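Local coordinates for putative cell wall hydrolase phosphatase-associated protein (Clostridioides difficile, PDB 7CFL) that is a cell-wall autolysin of the NlpC/P60 family, here its catalytic domain, which probably cleaves peptidoglycan peptides as a cysteine endopeptidase, at residues 79-84 with 97-102. Residues are numbered along the deposited sequence; the frame is centred on the assembly and turned at random.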
ATOM      1  N   GLY A  79      -4.852   8.355   0.578  1.00 23.10           N
ATOM      2  CA  GLY A  79      -5.751   7.252   0.199  1.00 24.99           C
ATOM      3  C   GLY A  79      -5.392   6.629  -1.140  1.00 22.10           C
ATOM      4  O   GLY A  79      -5.934   5.577  -1.459  1.00 24.44           O
ATOM      5  N   ASP A  80      -4.528   7.246  -1.940  1.00 20.39           N
ATOM      6  CA  ASP A  80      -4.023   6.627  -3.182  1.00 18.60           C
ATOM      7  C   ASP A  80      -3.187   5.394  -2.828  1.00 18.13           C
ATOM      8  O   ASP A  80      -2.520   5.395  -1.837  1.00 20.39           O
ATOM      9  CB  ASP A  80      -3.206   7.610  -4.032  1.00 20.25           C
ATOM     10  CG  ASP A  80      -4.016   8.748  -4.589  1.00 21.90           C
ATOM     11  OD1 ASP A  80      -5.260   8.606  -4.678  1.00 20.33           O
ATOM     12  OD2 ASP A  80      -3.357   9.737  -5.013  1.00 22.82           O
ATOM     13  N   LEU A  81      -3.225   4.383  -3.669  1.00 19.13           N
ATOM     14  CA  LEU A  81      -2.339   3.216  -3.579  1.00 21.55           C
ATOM     15  C   LEU A  81      -1.057   3.522  -4.338  1.00 20.17           C
ATOM     16  O   LEU A  81      -1.146   4.047  -5.470  1.00 21.52           O
ATOM     17  CB  LEU A  81      -3.060   1.980  -4.141  1.00 20.50           C
ATOM     18  CG  LEU A  81      -4.343   1.605  -3.416  1.00 24.70           C
ATOM     19  CD1 LEU A  81      -4.986   0.379  -4.034  1.00 25.16           C
ATOM     20  CD2 LEU A  81      -4.092   1.372  -1.943  1.00 24.33           C
ATOM     21  N   VAL A  82       0.091   3.193  -3.741  1.00 19.09           N
ATOM     22  CA  VAL A  82       1.415   3.416  -4.380  0.60 18.70           C
ATOM     23  C   VAL A  82       2.069   2.052  -4.550  1.00 21.20           C
ATOM     24  O   VAL A  82       1.951   1.224  -3.625  1.00 22.16           O
ATOM     25  CB  VAL A  82       2.280   4.399  -3.568  1.00 21.85           C
ATOM     26  CG1 VAL A  82       1.812   5.836  -3.779  1.00 27.71           C
ATOM     27  CG2 VAL A  82       2.380   4.006  -2.096  1.00 24.72           C
ATOM     28  N   PHE A  83       2.665   1.787  -5.700  1.00 18.66           N
ATOM     29  CA  PHE A  83       3.173   0.445  -6.107  1.00 19.97           C
ATOM     30  C   PHE A  83       4.696   0.488  -6.348  1.00 22.17           C
ATOM     31  O   PHE A  83       5.289   1.439  -6.882  1.00 23.30           O
ATOM     32  CB  PHE A  83       2.424  -0.051  -7.342  1.00 22.12           C
ATOM     33  CG  PHE A  83       0.943  -0.148  -7.124  1.00 19.40           C
ATOM     34  CD1 PHE A  83       0.446  -1.252  -6.423  1.00 20.29           C
ATOM     35  CD2 PHE A  83       0.059   0.885  -7.414  1.00 20.36           C
ATOM     36  CE1 PHE A  83      -0.901  -1.351  -6.128  1.00 21.52           C
ATOM     37  CE2 PHE A  83      -1.295   0.776  -7.122  1.00 22.90           C
ATOM     38  CZ  PHE A  83      -1.768  -0.335  -6.448  1.00 20.00           C
ATOM     39  N   PHE A  84       5.375  -0.594  -6.010  1.00 21.92           N
ATOM     40  CA  PHE A  84       6.845  -0.747  -6.105  1.00 22.05           C
ATOM     41  C   PHE A  84       7.211  -2.105  -6.685  1.00 27.30           C
ATOM     42  O   PHE A  84       6.426  -3.061  -6.565  1.00 23.75           O
ATOM     43  CB  PHE A  84       7.503  -0.557  -4.745  1.00 24.09           C
ATOM     44  CG  PHE A  84       7.063   0.696  -4.040  1.00 24.87           C
ATOM     45  CD1 PHE A  84       7.798   1.871  -4.142  1.00 26.03           C
ATOM     46  CD2 PHE A  84       5.853   0.718  -3.369  1.00 25.19           C
ATOM     47  CE1 PHE A  84       7.361   3.012  -3.490  1.00 25.61           C
ATOM     48  CE2 PHE A  84       5.420   1.860  -2.727  1.00 26.19           C
ATOM     49  CZ  PHE A  84       6.165   3.010  -2.807  1.00 28.09           C
ATOM     50  N   VAL A  97       2.887  -2.746  -2.314  1.00 22.33           N
ATOM     51  CA  VAL A  97       1.850  -1.680  -2.344  1.00 19.58           C
ATOM     52  C   VAL A  97       1.733  -1.119  -0.933  1.00 19.48           C
ATOM     53  O   VAL A  97       1.778  -1.905   0.055  1.00 19.36           O
ATOM     54  CB  VAL A  97       0.487  -2.210  -2.845  1.00 19.42           C
ATOM     55  CG1 VAL A  97      -0.066  -3.370  -2.007  1.00 17.63           C
ATOM     56  CG2 VAL A  97      -0.569  -1.139  -2.913  1.00 22.55           C
ATOM     57  N   GLY A  98       1.472   0.168  -0.852  1.00 22.78           N
ATOM     58  CA  GLY A  98       1.171   0.922   0.367  1.00 21.82           C
ATOM     59  C   GLY A  98       0.062   1.908   0.098  1.00 19.86           C
ATOM     60  O   GLY A  98      -0.310   2.092  -1.090  1.00 23.02           O
ATOM     61  N   ILE A  99      -0.467   2.502   1.155  1.00 20.32           N
ATOM     62  CA  ILE A  99      -1.531   3.537   1.089  1.00 19.81           C
ATOM     63  C   ILE A  99      -0.851   4.861   1.368  1.00 18.96           C
ATOM     64  O   ILE A  99      -0.250   5.031   2.419  1.00 20.03           O
ATOM     65  CB  ILE A  99      -2.688   3.281   2.080  1.00 22.17           C
ATOM     66  CG1 ILE A  99      -3.322   1.908   1.853  1.00 24.38           C
ATOM     67  CG2 ILE A  99      -3.709   4.402   2.037  1.00 22.05           C
ATOM     68  CD1 ILE A  99      -4.303   1.484   2.926  1.00 22.44           C
ATOM     69  N   TYR A 100      -0.879   5.750   0.390  1.00 21.10           N
ATOM     70  CA  TYR A 100      -0.299   7.093   0.594  1.00 20.58           C
ATOM     71  C   TYR A 100      -1.069   7.882   1.671  1.00 18.15           C
ATOM     72  O   TYR A 100      -2.342   7.938   1.654  1.00 21.62           O
ATOM     73  CB  TYR A 100      -0.245   7.791  -0.756  1.00 21.14           C
ATOM     74  CG  TYR A 100       0.565   9.059  -0.708  1.00 21.42           C
ATOM     75  CD1 TYR A 100       1.948   8.995  -0.661  1.00 20.95           C
ATOM     76  CD2 TYR A 100      -0.039  10.315  -0.631  1.00 20.33           C
ATOM     77  CE1 TYR A 100       2.733  10.151  -0.663  1.00 21.83           C
ATOM     78  CE2 TYR A 100       0.737  11.471  -0.585  1.00 23.88           C
ATOM     79  CZ  TYR A 100       2.118  11.386  -0.563  1.00 22.58           C
ATOM     80  OH  TYR A 100       2.895  12.517  -0.485  1.00 26.08           O
ATOM     81  N   ILE A 101      -0.312   8.554   2.551  1.00 19.61           N
ATOM     82  CA  ILE A 101      -0.899   9.391   3.636  1.00 22.03           C
ATOM     83  C   ILE A 101      -0.566  10.854   3.363  1.00 25.53           C
ATOM     84  O   ILE A 101      -1.514  11.691   3.288  1.00 36.25           O
ATOM     85  CB  ILE A 101      -0.591   8.826   5.050  1.00 31.19           C
ATOM     86  CG1 ILE A 101       0.881   8.729   5.454  1.00 38.86           C
ATOM     87  CG2 ILE A 101      -1.219   7.447   5.135  1.00 33.34           C
ATOM     88  CD1 ILE A 101       1.109   7.864   6.696  1.00 47.58           C
ATOM     89  N   GLY A 102       0.682  11.156   3.087  1.00 24.35           N
ATOM     90  CA  GLY A 102       1.048  12.531   2.694  1.00 25.47           C
ATOM     91  C   GLY A 102       2.442  12.828   3.154  1.00 26.00           C
ATOM     92  O   GLY A 102       2.954  12.059   3.998  1.00 26.90           O
TER
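The carbonyl oxygen of Gly98 takes Val82 N at 2.9 Å, while Leu81 CA lies 3.4 Å from the same Gly98 O in a CA-H...O contact. Val82 O is met in matching fashion, by Gly98 N at 3.0 Å and by the CA-H of Val97, so Val82 and Gly98 form an antiparallel hydrogen-bonded pair between the non-hydrogen-bonded pairs Leu81–Ile99 and Phe83–Val97. Toward the start of 79-84, Tyr100 N bonds Asp80 O and Gly79 N bonds Tyr100 O, both at 2.8 Å.

On the face carrying Leu81, Phe83, Val97 and Ile99, the side chains stand beside their cross-strand neighbours. Val97 CG2, turned anti to the backbone N, presses obliquely on the Phe83 ring, tightly at CE1 (3.2 Å), and Leu81 CD2 lies alongside Ile99 CG1 at 3.9 Å. Helices 41-53 and 61-64 cover this layer through Thr45, Val48, Met49 and Gln64. On the other face Val82 CG2 lies 3.5 Å from Gly98 O, and its CG1 meets Tyr100 CB. The Tyr100 ring leads away from 79-84, and its hydroxyl is hydrogen-bonded to Gly104 N; Asp80 OD2 takes a hydrogen bond from Arg77 N and forms a salt bridge with Arg136.

Backbone bonds thus join the two strands of a beta hairpin at the centre of the antiparallel sheet in this papain-like domain, satisfying the amides of Gly79, Val82, Gly98 and Tyr100, while Leu81 and Phe83 bond strand 131-136 on their other side; apolar contacts fix one face against the helices and the polar side-chain ends find partners elsewhere.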